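Local coordinates for peptidase M16 inactive domain family protein (Pseudomonas fluorescens, PDB 3GWB), which is of unknown function but belongs to the M16 peptidase family, as an inactive-domain member that probably lacks catalysis of its own and may partner a metal-dependent hydrolase, at residues A[198-203]-A[367-372]; A[259-264]-A[376-381]; A[264-269]-A[386-391]; A[274-279]-A[299-304]; A[336-341]-A[403-408]. One frame throughout, in Å; residues are numbered along the deposited sequence.

Contact 1: residues A[198-203]-A[367-372]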
# COMPACT_ATOMS: atom_id res chain seq x y z
N VAL A 198 19.27 17.21 2.58
CA VAL A 198 18.43 18.39 2.51
C VAL A 198 17.43 18.22 3.65
O VAL A 198 16.80 17.18 3.76
CB VAL A 198 17.63 18.48 1.19
CG1 VAL A 198 16.63 19.64 1.28
CG2 VAL A 198 18.59 18.71 0.03
N ILE A 199 17.28 19.24 4.48
CA ILE A 199 16.36 19.18 5.62
C ILE A 199 15.16 20.09 5.36
O ILE A 199 15.31 21.31 5.32
CB ILE A 199 17.06 19.63 6.92
CG1 ILE A 199 18.22 18.67 7.22
CG2 ILE A 199 16.09 19.66 8.08
CD1 ILE A 199 19.14 19.18 8.31
N ALA A 200 13.99 19.49 5.18
CA ALA A 200 12.77 20.25 4.91
C ALA A 200 11.83 20.15 6.10
O ALA A 200 11.59 19.07 6.62
CB ALA A 200 12.09 19.72 3.65
N LEU A 201 11.30 21.29 6.53
CA LEU A 201 10.40 21.35 7.69
C LEU A 201 9.18 22.20 7.43
O LEU A 201 9.29 23.31 6.93
CB LEU A 201 11.14 21.96 8.88
CG LEU A 201 11.93 21.10 9.87
CD1 LEU A 201 12.76 22.01 10.78
CD2 LEU A 201 10.96 20.24 10.69
N VAL A 202 8.00 21.68 7.78
CA VAL A 202 6.77 22.43 7.60
C VAL A 202 5.80 22.18 8.76
O VAL A 202 5.50 21.02 9.09
CB VAL A 202 6.04 22.04 6.30
CG1 VAL A 202 4.79 22.87 6.16
CG2 VAL A 202 6.95 22.24 5.09
N GLY A 203 5.31 23.25 9.37
CA GLY A 203 4.36 23.05 10.45
C GLY A 203 4.27 24.10 11.53
O GLY A 203 4.71 25.24 11.37
N ASP A 367 2.29 17.93 1.64
CA ASP A 367 2.48 18.30 0.25
C ASP A 367 3.57 19.36 0.13
O ASP A 367 4.43 19.27 -0.74
CB ASP A 367 1.17 18.83 -0.36
CG ASP A 367 0.17 17.73 -0.64
OD1 ASP A 367 0.55 16.72 -1.28
OD2 ASP A 367 -1.01 17.87 -0.23
N ILE A 368 3.53 20.35 1.01
CA ILE A 368 4.53 21.42 0.99
C ILE A 368 5.92 20.86 1.27
O ILE A 368 6.87 21.12 0.52
CB ILE A 368 4.20 22.52 2.02
CG1 ILE A 368 2.82 23.12 1.72
CG2 ILE A 368 5.26 23.61 1.99
CD1 ILE A 368 2.73 23.76 0.34
N VAL A 369 6.06 20.08 2.34
CA VAL A 369 7.36 19.52 2.70
C VAL A 369 7.94 18.70 1.54
O VAL A 369 9.16 18.67 1.33
CB VAL A 369 7.25 18.66 3.99
CG1 VAL A 369 6.75 17.24 3.66
CG2 VAL A 369 8.61 18.62 4.68
N GLY A 370 7.07 18.04 0.78
CA GLY A 370 7.55 17.26 -0.36
C GLY A 370 8.19 18.16 -1.42
O GLY A 370 9.25 17.84 -1.97
N GLN A 371 7.55 19.28 -1.71
CA GLN A 371 8.06 20.23 -2.69
C GLN A 371 9.33 20.91 -2.21
O GLN A 371 10.26 21.12 -3.00
CB GLN A 371 7.00 21.29 -3.01
CG GLN A 371 5.73 20.74 -3.62
CD GLN A 371 5.98 20.01 -4.93
OE1 GLN A 371 6.56 20.57 -5.87
NE2 GLN A 371 5.54 18.76 -5.01
N LEU A 372 9.38 21.24 -0.92
CA LEU A 372 10.56 21.89 -0.35
C LEU A 372 11.78 20.98 -0.47
O LEU A 372 12.89 21.44 -0.76
CB LEU A 372 10.34 22.21 1.13
CG LEU A 372 9.38 23.35 1.49
CD1 LEU A 372 9.54 23.68 2.98
CD2 LEU A 372 9.71 24.59 0.65
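Val202, near the end of strand 197-203, sets a methyl down on Ile368, Val369 and Leu372, an instance of one branched residue filling the groove of a helix. Its CB leaves the strand toward helix 365-377, and from there the two branches divide the work. CG1, anti to the backbone N (chi1 -179°), reaches only the flank of Ile368, whose CB is 4.2 Å away. CG2 is the busier tip: it stands 3.6 Å from Leu372 CD1 and equally 3.6 Å from Val369 N. Ile368 CG2 comes up to the same Val202 methyl at 3.8 Å, the two side chains crossing at about a right angle. The setting is a helix laid on one face of the six-stranded mixed sheet of the alpha/beta fold; the axes of the two short segments pass 7.5 Å apart at 157°, close to antiparallel. On the other face of that sheet Leu201 packs against Ala210 and Ile213 of helix 207-220. Two residues back along the strand, Ala200 is small enough to let the helix close in. Val369 CG2 lies 3.8 Å from Ala200 CB, and the Ala200 carbonyl O is nearer still to that methyl, at 3.6 Å. Leu372 CB approaches Ala200 CB at 4.0 Å, while Val28 of strand 24-29 touches both Ile368 and Leu372.

Contact 2: residues A[259-264]-A[376-381]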
# COMPACT_ATOMS: atom_id res chain seq x y z
N ILE A 259 13.36 15.11 -19.49
CA ILE A 259 14.12 16.25 -18.99
C ILE A 259 14.64 15.97 -17.58
O ILE A 259 14.24 15.00 -16.94
CB ILE A 259 13.24 17.51 -18.92
CG1 ILE A 259 12.01 17.23 -18.04
CG2 ILE A 259 12.82 17.94 -20.32
CD1 ILE A 259 11.30 18.47 -17.55
N ASP A 260 15.55 16.82 -17.12
CA ASP A 260 16.06 16.70 -15.76
C ASP A 260 15.16 17.64 -14.97
O ASP A 260 14.56 18.56 -15.53
CB ASP A 260 17.54 17.10 -15.66
CG ASP A 260 17.84 18.42 -16.33
OD1 ASP A 260 17.07 19.38 -16.13
OD2 ASP A 260 18.86 18.49 -17.04
N ARG A 261 15.06 17.41 -13.66
CA ARG A 261 14.18 18.19 -12.79
C ARG A 261 14.28 19.71 -12.81
O ARG A 261 13.26 20.40 -12.68
CB ARG A 261 14.31 17.69 -11.35
CG ARG A 261 13.29 18.30 -10.40
CD ARG A 261 11.87 17.84 -10.72
NE ARG A 261 10.86 18.47 -9.88
CZ ARG A 261 10.47 19.74 -10.00
NH1 ARG A 261 11.01 20.52 -10.93
NH2 ARG A 261 9.53 20.23 -9.20
N ASP A 262 15.48 20.26 -12.97
CA ASP A 262 15.60 21.71 -12.97
C ASP A 262 15.51 22.38 -14.34
O ASP A 262 15.84 23.56 -14.48
CB ASP A 262 16.90 22.14 -12.28
CG ASP A 262 18.13 21.67 -13.02
OD1 ASP A 262 17.98 21.07 -14.11
OD2 ASP A 262 19.25 21.92 -12.52
N ASP A 263 15.08 21.63 -15.35
CA ASP A 263 14.95 22.17 -16.70
C ASP A 263 13.87 23.25 -16.67
O ASP A 263 12.80 23.05 -16.09
CB ASP A 263 14.58 21.07 -17.69
CG ASP A 263 14.71 21.51 -19.13
OD1 ASP A 263 13.91 22.36 -19.58
OD2 ASP A 263 15.63 21.01 -19.81
N PRO A 264 14.13 24.40 -17.31
CA PRO A 264 13.19 25.53 -17.36
C PRO A 264 11.82 25.23 -17.98
O PRO A 264 10.82 25.84 -17.59
CB PRO A 264 13.96 26.58 -18.16
CG PRO A 264 14.76 25.76 -19.09
CD PRO A 264 15.29 24.67 -18.18
N GLY A 376 15.14 21.95 -2.56
CA GLY A 376 16.48 21.93 -2.01
C GLY A 376 17.41 20.94 -2.69
O GLY A 376 18.56 21.27 -2.99
N PHE A 377 16.91 19.74 -2.94
CA PHE A 377 17.70 18.70 -3.57
C PHE A 377 18.11 19.05 -4.99
O PHE A 377 19.24 18.79 -5.39
CB PHE A 377 16.93 17.38 -3.59
CG PHE A 377 17.76 16.20 -4.00
CD1 PHE A 377 18.60 15.57 -3.08
CD2 PHE A 377 17.76 15.74 -5.31
CE1 PHE A 377 19.38 14.48 -3.45
CE2 PHE A 377 18.55 14.66 -5.70
CZ PHE A 377 19.37 14.04 -4.77
N TYR A 378 17.19 19.64 -5.75
CA TYR A 378 17.47 20.00 -7.14
C TYR A 378 17.86 21.45 -7.36
O TYR A 378 17.96 21.91 -8.50
CB TYR A 378 16.26 19.65 -7.99
CG TYR A 378 15.96 18.17 -8.00
CD1 TYR A 378 16.85 17.28 -8.61
CD2 TYR A 378 14.82 17.66 -7.40
CE1 TYR A 378 16.60 15.92 -8.63
CE2 TYR A 378 14.56 16.29 -7.40
CZ TYR A 378 15.46 15.43 -8.02
OH TYR A 378 15.22 14.08 -8.04
N ASN A 379 18.08 22.17 -6.26
CA ASN A 379 18.46 23.58 -6.32
C ASN A 379 17.52 24.41 -7.19
O ASN A 379 17.96 25.08 -8.12
CB ASN A 379 19.89 23.73 -6.83
CG ASN A 379 20.89 23.07 -5.92
OD1 ASN A 379 20.92 23.32 -4.72
ND2 ASN A 379 21.73 22.22 -6.49
N LEU A 380 16.22 24.35 -6.89
CA LEU A 380 15.23 25.12 -7.63
C LEU A 380 15.13 26.48 -6.94
O LEU A 380 15.44 26.60 -5.76
CB LEU A 380 13.88 24.42 -7.60
CG LEU A 380 13.90 22.98 -8.14
CD1 LEU A 380 12.51 22.38 -8.02
CD2 LEU A 380 14.37 22.98 -9.60
N PRO A 381 14.70 27.52 -7.67
CA PRO A 381 14.58 28.85 -7.05
C PRO A 381 13.68 28.87 -5.81
O PRO A 381 12.72 28.12 -5.71
CB PRO A 381 14.06 29.72 -8.20
CG PRO A 381 13.33 28.76 -9.07
CD PRO A 381 14.25 27.56 -9.07
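The tight part of this contact is the aliphatic stem of Arg261 laid over the ring of Tyr378. Arg261 CG sits 3.7 Å from the ring centroid, 23° off the normal, a clear CH-pi contact made over the face. Phe377 covers the opposite face, with its CD2 3.5 Å above the ring plane, and the phenol is thereby clamped between two neighbours. In the arginine, a chi1 of -172° carries CG away from the backbone N, and the chain then bends at chi2 to bring the guanidinium round to Leu380. There Leu380 CD1 rests over one face of the charged group, 3.8 Å from Arg261 NH1. A serine in place of Tyr378 would remove the ring, and would probably open a gap between Arg261 and Phe377 and leave Asp93 without its hydroxyl partner.

The looser, solvent side belongs to Asp262. Its CA and CB do the touching, CB 3.8 Å from Leu380 CD2; the carboxylate takes no part across the contact, and no hydrogen bond crosses between the segments. Arg261 and Asp262 are the two central residues of a type I beta turn running from Asp260 to Asp263.

The polar ends tie the contact to its surroundings: Tyr378 OH bonds to Asp93, between strands 85-90 and 95-102, while Arg261 NH2 bonds to Tyr384 of helix 384-394 and its guanidinium meets Tyr266 of helix 266-277 in a cation-pi contact.

Contact 3: residues A[264-269]-A[386-391]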
# COMPACT_ATOMS: atom_id res chain seq x y z
N PRO A 264 14.13 24.40 -17.31
CA PRO A 264 13.19 25.53 -17.36
C PRO A 264 11.82 25.23 -17.98
O PRO A 264 10.82 25.84 -17.59
CB PRO A 264 13.96 26.58 -18.16
CG PRO A 264 14.76 25.76 -19.09
CD PRO A 264 15.29 24.67 -18.18
N ASP A 265 11.77 24.30 -18.92
CA ASP A 265 10.51 23.94 -19.57
C ASP A 265 9.67 22.96 -18.76
O ASP A 265 8.68 22.43 -19.25
CB ASP A 265 10.76 23.32 -20.95
CG ASP A 265 11.37 24.30 -21.91
OD1 ASP A 265 11.12 25.52 -21.76
OD2 ASP A 265 12.09 23.86 -22.83
N TYR A 266 10.05 22.73 -17.51
CA TYR A 266 9.33 21.80 -16.66
C TYR A 266 7.82 22.04 -16.63
O TYR A 266 7.03 21.12 -16.83
CB TYR A 266 9.87 21.84 -15.23
CG TYR A 266 9.21 20.83 -14.33
CD1 TYR A 266 9.45 19.47 -14.49
CD2 TYR A 266 8.33 21.24 -13.33
CE1 TYR A 266 8.81 18.53 -13.69
CE2 TYR A 266 7.68 20.30 -12.51
CZ TYR A 266 7.94 18.95 -12.69
OH TYR A 266 7.31 18.02 -11.89
N ALA A 267 7.42 23.28 -16.36
CA ALA A 267 6.00 23.61 -16.29
C ALA A 267 5.29 23.37 -17.62
O ALA A 267 4.17 22.86 -17.67
CB ALA A 267 5.82 25.07 -15.85
N ALA A 268 5.96 23.74 -18.71
CA ALA A 268 5.38 23.58 -20.04
C ALA A 268 5.21 22.11 -20.42
O ALA A 268 4.18 21.72 -20.96
CB ALA A 268 6.25 24.29 -21.08
N VAL A 269 6.22 21.28 -20.12
CA VAL A 269 6.12 19.86 -20.46
C VAL A 269 5.19 19.12 -19.52
O VAL A 269 4.60 18.10 -19.89
CB VAL A 269 7.51 19.15 -20.45
CG1 VAL A 269 8.44 19.84 -21.43
CG2 VAL A 269 8.09 19.14 -19.05
N GLU A 386 5.52 29.56 -6.26
CA GLU A 386 4.77 30.66 -6.85
C GLU A 386 4.99 30.75 -8.36
O GLU A 386 4.06 31.02 -9.12
CB GLU A 386 5.15 31.99 -6.20
CG GLU A 386 5.14 31.97 -4.68
CD GLU A 386 6.45 31.51 -4.09
OE1 GLU A 386 7.48 32.18 -4.32
OE2 GLU A 386 6.47 30.47 -3.38
N ASP A 387 6.23 30.52 -8.79
CA ASP A 387 6.55 30.60 -10.21
C ASP A 387 5.88 29.49 -11.01
O ASP A 387 5.48 29.71 -12.16
CB ASP A 387 8.07 30.53 -10.43
CG ASP A 387 8.82 31.63 -9.71
OD1 ASP A 387 8.29 32.76 -9.60
OD2 ASP A 387 9.96 31.37 -9.25
N PHE A 388 5.76 28.31 -10.41
CA PHE A 388 5.13 27.20 -11.10
C PHE A 388 3.68 27.50 -11.45
O PHE A 388 3.23 27.23 -12.57
CB PHE A 388 5.21 25.92 -10.26
CG PHE A 388 4.65 24.72 -10.94
CD1 PHE A 388 5.37 24.06 -11.93
CD2 PHE A 388 3.36 24.28 -10.65
CE1 PHE A 388 4.82 22.98 -12.62
CE2 PHE A 388 2.80 23.21 -11.33
CZ PHE A 388 3.53 22.56 -12.31
N MSE A 389 2.94 28.05 -10.49
CA MSE A 389 1.53 28.39 -10.71
C MSE A 389 1.38 29.47 -11.76
O MSE A 389 0.61 29.33 -12.70
CB MSE A 389 0.89 28.88 -9.42
CG MSE A 389 0.26 27.80 -8.58
SE MSE A 389 1.46 26.60 -8.02
CE MSE A 389 0.39 25.25 -7.46
N ARG A 390 2.11 30.56 -11.58
CA ARG A 390 2.05 31.68 -12.51
C ARG A 390 2.32 31.20 -13.93
O ARG A 390 1.49 31.37 -14.82
CB ARG A 390 3.07 32.75 -12.12
CG ARG A 390 2.92 34.05 -12.90
CD ARG A 390 3.96 35.09 -12.50
NE ARG A 390 5.31 34.68 -12.85
CZ ARG A 390 6.23 34.29 -11.96
NH1 ARG A 390 5.93 34.27 -10.67
NH2 ARG A 390 7.43 33.92 -12.37
N GLN A 391 3.49 30.59 -14.13
CA GLN A 391 3.89 30.10 -15.44
C GLN A 391 2.90 29.11 -16.04
O GLN A 391 2.53 29.23 -17.21
CB GLN A 391 5.28 29.46 -15.36
CG GLN A 391 6.40 30.45 -15.07
CD GLN A 391 7.76 29.79 -15.01
OE1 GLN A 391 8.15 29.04 -15.91
NE2 GLN A 391 8.51 30.07 -13.95
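Phe388 packs against Tyr266 and Ala267, and this aromatic and aliphatic packing makes up most of the contact. A chi1 of -177° swings the ring off helix 384-394 and pushes one corner, CE1, into the angle between those two residues. Phe388 CE1 is 3.9 Å from Tyr266 CE2, and the two side chains approach obliquely. The same corner lies 3.9 Å from Ala267 CA. Ala267 CB touches it as well, 4.0 Å from Phe388 CE1, and here a single methyl allows helix 266-277 to approach an aromatic group closely.

At the rim lies Gln391. It comes only loosely alongside, its CB 4.5 Å from Ala267 CB, and no hydrogen bond passes between the segments.

The one salt bridge lies within helix 384-394, where Arg390, one turn on from Asp387, grips it with two nitrogens on one oxygen. NH1 of Arg390 approaches the anti lone pair of Asp387 OD1 at 3.0 Å, while NH2 comes to that oxygen from above the carboxylate plane, 49° out of it. Asp387 OD2 forms a hydrogen bond to Ser383. Asp265 occupies the N-cap position of helix 266-277, yet its side chain makes no capping bond; OD2 is hydrogen-bonded instead to His407 of a third helix, 397-407.

Such chemistry implies a division of labour: Asp387 and Arg390 pair with each other and Asp265 bonds to a third helix, so the contact itself probably rests on apolar packing.

Contact 4: residues A[274-279]-A[299-304]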
# COMPACT_ATOMS: atom_id res chain seq x y z
N GLN A 274 0.19 16.34 -19.22
CA GLN A 274 -1.12 16.19 -18.59
C GLN A 274 -2.19 15.99 -19.66
O GLN A 274 -3.04 15.10 -19.55
CB GLN A 274 -1.46 17.42 -17.74
CG GLN A 274 -0.66 17.52 -16.44
CD GLN A 274 -0.89 18.84 -15.70
OE1 GLN A 274 -2.03 19.29 -15.55
NE2 GLN A 274 0.19 19.45 -15.22
N ILE A 275 -2.14 16.81 -20.71
CA ILE A 275 -3.10 16.75 -21.81
C ILE A 275 -2.97 15.46 -22.62
O ILE A 275 -3.96 14.89 -23.10
CB ILE A 275 -2.92 17.96 -22.76
CG1 ILE A 275 -3.18 19.26 -22.00
CG2 ILE A 275 -3.85 17.82 -23.97
CD1 ILE A 275 -2.78 20.52 -22.76
N LEU A 276 -1.73 15.01 -22.79
CA LEU A 276 -1.45 13.80 -23.56
C LEU A 276 -1.83 12.50 -22.84
O LEU A 276 -2.51 11.65 -23.42
CB LEU A 276 0.03 13.75 -23.93
CG LEU A 276 0.58 12.47 -24.56
CD1 LEU A 276 -0.10 12.19 -25.88
CD2 LEU A 276 2.09 12.62 -24.77
N GLY A 277 -1.36 12.33 -21.61
CA GLY A 277 -1.65 11.11 -20.88
C GLY A 277 -1.64 11.22 -19.36
O GLY A 277 -1.22 10.30 -18.67
N GLY A 278 -2.11 12.35 -18.83
CA GLY A 278 -2.16 12.51 -17.39
C GLY A 278 -3.35 11.74 -16.85
O GLY A 278 -3.79 10.76 -17.46
N GLY A 279 -3.89 12.17 -15.72
CA GLY A 279 -5.04 11.48 -15.17
C GLY A 279 -6.33 11.89 -15.87
O GLY A 279 -6.36 12.92 -16.54
N VAL A 299 -4.12 4.10 -20.06
CA VAL A 299 -2.92 4.42 -20.83
C VAL A 299 -2.46 5.74 -20.24
O VAL A 299 -3.20 6.72 -20.23
CB VAL A 299 -3.20 4.62 -22.33
CG1 VAL A 299 -1.90 4.83 -23.08
CG2 VAL A 299 -3.91 3.42 -22.87
N TYR A 300 -1.23 5.75 -19.74
CA TYR A 300 -0.66 6.93 -19.12
C TYR A 300 0.73 7.24 -19.64
O TYR A 300 1.47 6.34 -20.05
CB TYR A 300 -0.61 6.73 -17.61
CG TYR A 300 -1.94 6.31 -17.04
CD1 TYR A 300 -2.98 7.23 -16.91
CD2 TYR A 300 -2.19 4.98 -16.71
CE1 TYR A 300 -4.23 6.84 -16.46
CE2 TYR A 300 -3.44 4.57 -16.26
CZ TYR A 300 -4.46 5.51 -16.14
OH TYR A 300 -5.71 5.12 -15.72
N SER A 301 1.08 8.52 -19.62
CA SER A 301 2.38 8.97 -20.06
C SER A 301 2.90 9.92 -18.99
O SER A 301 2.12 10.46 -18.20
CB SER A 301 2.27 9.70 -21.40
OG SER A 301 1.62 10.95 -21.24
N GLY A 302 4.21 10.12 -18.94
CA GLY A 302 4.75 11.01 -17.95
C GLY A 302 6.26 11.11 -17.90
O GLY A 302 6.97 10.20 -18.33
N PHE A 303 6.72 12.24 -17.38
CA PHE A 303 8.14 12.53 -17.22
C PHE A 303 8.50 12.21 -15.77
O PHE A 303 7.70 12.45 -14.87
CB PHE A 303 8.42 14.02 -17.43
CG PHE A 303 8.36 14.47 -18.85
CD1 PHE A 303 9.49 14.40 -19.66
CD2 PHE A 303 7.19 15.01 -19.38
CE1 PHE A 303 9.47 14.86 -20.97
CE2 PHE A 303 7.15 15.47 -20.69
CZ PHE A 303 8.30 15.40 -21.49
N THR A 304 9.69 11.67 -15.56
CA THR A 304 10.17 11.41 -14.21
C THR A 304 11.52 12.12 -14.15
O THR A 304 12.58 11.49 -14.22
CB THR A 304 10.37 9.90 -13.92
OG1 THR A 304 9.15 9.19 -14.17
CG2 THR A 304 10.76 9.69 -12.46
O HOH W 1 -3.95 9.36 -19.86
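Ser301 projects toward Gly277 and overlaps its backbone directly: OG lies 3.3 Å from Gly277 CA. The hydroxyl is held between the backbone N and the carbonyl carbon of its own residue (chi1 70°), and Leu276 borders it, with CG 3.8 Å from Ser301 OG. A side chain on Gly277 would have to occupy the place of that oxygen, which makes the glycine a steric requirement of the close approach.

The one direct hydrogen bond across is between backbones. Ser301 N donates to Gly277 O at 3.1 Å, nearly straight at 169°, although the donor is tilted 28° from the carbonyl plane. The same oxygen also receives a CA-H...O contact from Tyr300 CA at 3.4 Å. Tyr300 turns the edge of its ring to the carbonyls of Gly277 and Gly278, so that CD1 is 3.7 Å from Gly278 O. A water completes the junction, donating to Gly278 O and to Val299 O, each at 2.8 Å.

Strand 299-303 is one of the two edge strands of its five-stranded sheet. Tyr300 and Gly302 bond through their backbones to strand 311-319, whereas the N-H of Ser301 is taken up by the C-terminal end of helix 266-277. The chemistry implies that the helix end probably takes up an amide that no strand on that side meets: a carbonyl near the last helical turn is satisfied by a strand amide, and glycine lets the two backbones meet.

Contact 5: residues A[336-341]-A[403-408]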
# COMPACT_ATOMS: atom_id res chain seq x y z
N GLU A 336 0.96 12.73 -33.80
CA GLU A 336 -0.06 13.74 -34.06
C GLU A 336 -0.05 14.83 -32.99
O GLU A 336 -0.22 16.01 -33.30
CB GLU A 336 -1.43 13.06 -34.14
CG GLU A 336 -2.64 13.98 -34.03
CD GLU A 336 -2.64 15.11 -35.05
OE1 GLU A 336 -2.35 14.86 -36.24
OE2 GLU A 336 -2.94 16.26 -34.64
N TYR A 337 0.15 14.45 -31.74
CA TYR A 337 0.19 15.42 -30.65
C TYR A 337 1.39 16.36 -30.77
O TYR A 337 1.25 17.58 -30.61
CB TYR A 337 0.24 14.72 -29.29
CG TYR A 337 0.09 15.67 -28.12
CD1 TYR A 337 -1.09 16.36 -27.91
CD2 TYR A 337 1.15 15.88 -27.24
CE1 TYR A 337 -1.23 17.25 -26.84
CE2 TYR A 337 1.02 16.77 -26.15
CZ TYR A 337 -0.17 17.45 -25.96
OH TYR A 337 -0.32 18.33 -24.90
N LEU A 338 2.58 15.81 -31.02
CA LEU A 338 3.78 16.64 -31.14
C LEU A 338 3.69 17.53 -32.37
O LEU A 338 4.19 18.66 -32.37
CB LEU A 338 5.03 15.77 -31.25
CG LEU A 338 5.47 14.98 -30.02
CD1 LEU A 338 6.79 14.28 -30.31
CD2 LEU A 338 5.63 15.93 -28.83
N LYS A 339 3.04 17.01 -33.41
CA LYS A 339 2.88 17.73 -34.66
C LYS A 339 1.96 18.95 -34.57
O LYS A 339 2.33 20.04 -34.99
CB LYS A 339 2.35 16.78 -35.73
CG LYS A 339 2.11 17.42 -37.09
CD LYS A 339 1.54 16.42 -38.08
CE LYS A 339 1.25 17.06 -39.43
NZ LYS A 339 2.48 17.60 -40.08
N ASN A 340 0.76 18.77 -34.01
CA ASN A 340 -0.18 19.88 -33.93
C ASN A 340 -0.35 20.53 -32.58
O ASN A 340 -0.92 21.62 -32.48
CB ASN A 340 -1.55 19.43 -34.45
CG ASN A 340 -1.52 19.10 -35.92
OD1 ASN A 340 -0.93 19.83 -36.71
ND2 ASN A 340 -2.17 18.01 -36.31
N GLY A 341 0.16 19.89 -31.54
CA GLY A 341 0.04 20.46 -30.21
C GLY A 341 -1.35 20.27 -29.65
O GLY A 341 -2.19 19.61 -30.26
N ALA A 403 7.71 23.32 -26.46
CA ALA A 403 8.42 22.62 -25.39
C ALA A 403 8.42 21.11 -25.60
O ALA A 403 9.47 20.48 -25.50
CB ALA A 403 7.79 22.96 -24.04
N MSE A 404 7.26 20.53 -25.89
CA MSE A 404 7.17 19.09 -26.10
C MSE A 404 8.04 18.67 -27.28
O MSE A 404 8.69 17.62 -27.23
CB MSE A 404 5.72 18.67 -26.34
CG MSE A 404 4.80 18.84 -25.12
SE MSE A 404 5.19 17.78 -23.69
CE MSE A 404 4.44 16.28 -24.18
N ASN A 405 8.06 19.48 -28.33
CA ASN A 405 8.87 19.18 -29.50
C ASN A 405 10.36 19.39 -29.23
O ASN A 405 11.22 18.78 -29.87
CB ASN A 405 8.44 20.05 -30.69
CG ASN A 405 7.27 19.47 -31.45
OD1 ASN A 405 6.20 20.07 -31.53
ND2 ASN A 405 7.46 18.28 -32.02
N LYS A 406 10.67 20.26 -28.28
CA LYS A 406 12.06 20.54 -27.94
C LYS A 406 12.70 19.43 -27.11
O LYS A 406 13.92 19.28 -27.09
CB LYS A 406 12.16 21.87 -27.19
CG LYS A 406 13.57 22.29 -26.80
CD LYS A 406 13.53 23.58 -25.99
CE LYS A 406 14.92 24.01 -25.56
NZ LYS A 406 14.86 25.20 -24.66
N HIS A 407 11.87 18.64 -26.44
CA HIS A 407 12.39 17.58 -25.59
C HIS A 407 12.03 16.16 -26.02
O HIS A 407 12.60 15.20 -25.51
CB HIS A 407 11.91 17.82 -24.15
CG HIS A 407 12.44 19.08 -23.55
ND1 HIS A 407 13.75 19.22 -23.16
CD2 HIS A 407 11.85 20.28 -23.32
CE1 HIS A 407 13.95 20.45 -22.71
NE2 HIS A 407 12.81 21.11 -22.80
N LEU A 408 11.11 16.03 -26.97
CA LEU A 408 10.69 14.72 -27.44
C LEU A 408 10.71 14.63 -28.96
O LEU A 408 10.48 15.62 -29.64
CB LEU A 408 9.29 14.40 -26.94
CG LEU A 408 9.10 14.32 -25.43
CD1 LEU A 408 7.62 14.14 -25.13
CD2 LEU A 408 9.92 13.16 -24.87
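Two helices of the layer beside the second sheet cross near their C-terminal ends, where Leu338 of helix 323-340 fits against Met404 and Asn405 of helix 397-407 and Leu408 just beyond its end. The short axes approach to 9.3 Å at 120°. Leu338 spreads its two methyls: CD2 lies 3.7 Å from Met404 CB, the side chains crossing at about a right angle, and CD1 stands 4.2 Å from Leu408 CB. Met404, a selenomethionine here, bends at both chi2 (-65°) and chi3 (-81°), which curls its CE in to the edge of the Tyr337 ring, 4.0 Å from CE2 and near the ring plane.

The amide of Asn405 ends beside the carbonyl O of Leu338, though which of its two atoms is oxygen and which nitrogen is uncertain. Pro342 has no N-H to offer that carbonyl. Replacing Asn405 by a leucine would remove the amide and would probably leave Leu338 O without this polar neighbour at the end of its helix. Here the chemistry is of two kinds, an apolar seam set deep beneath a single polar group at the rim, which may serve a carbonyl that its own helix cannot.

Overall arrangement
The five contacts trace a path from the first sheet to the second. Contact 1 and contact 2 share helix 365-377, their centres about 15 Å apart, and Val198 CG2 packs on Phe377 N at 3.6 Å. Contacts 2 and 3, centred about 11 Å apart, have Pro264 in common. Helix 266-277 then carries contact 3 at one end and contact 4 at the other. Contact 5 meets contact 3 where Asp265 OD2 lies 2.8 Å from His407 NE2, a probable hydrogen bond, and meets contact 4 where Tyr337 touches Ile275 and Leu276. The extremes, contacts 1 and 5, have centres about 33 Å apart. No metal or ligand takes part in any of them.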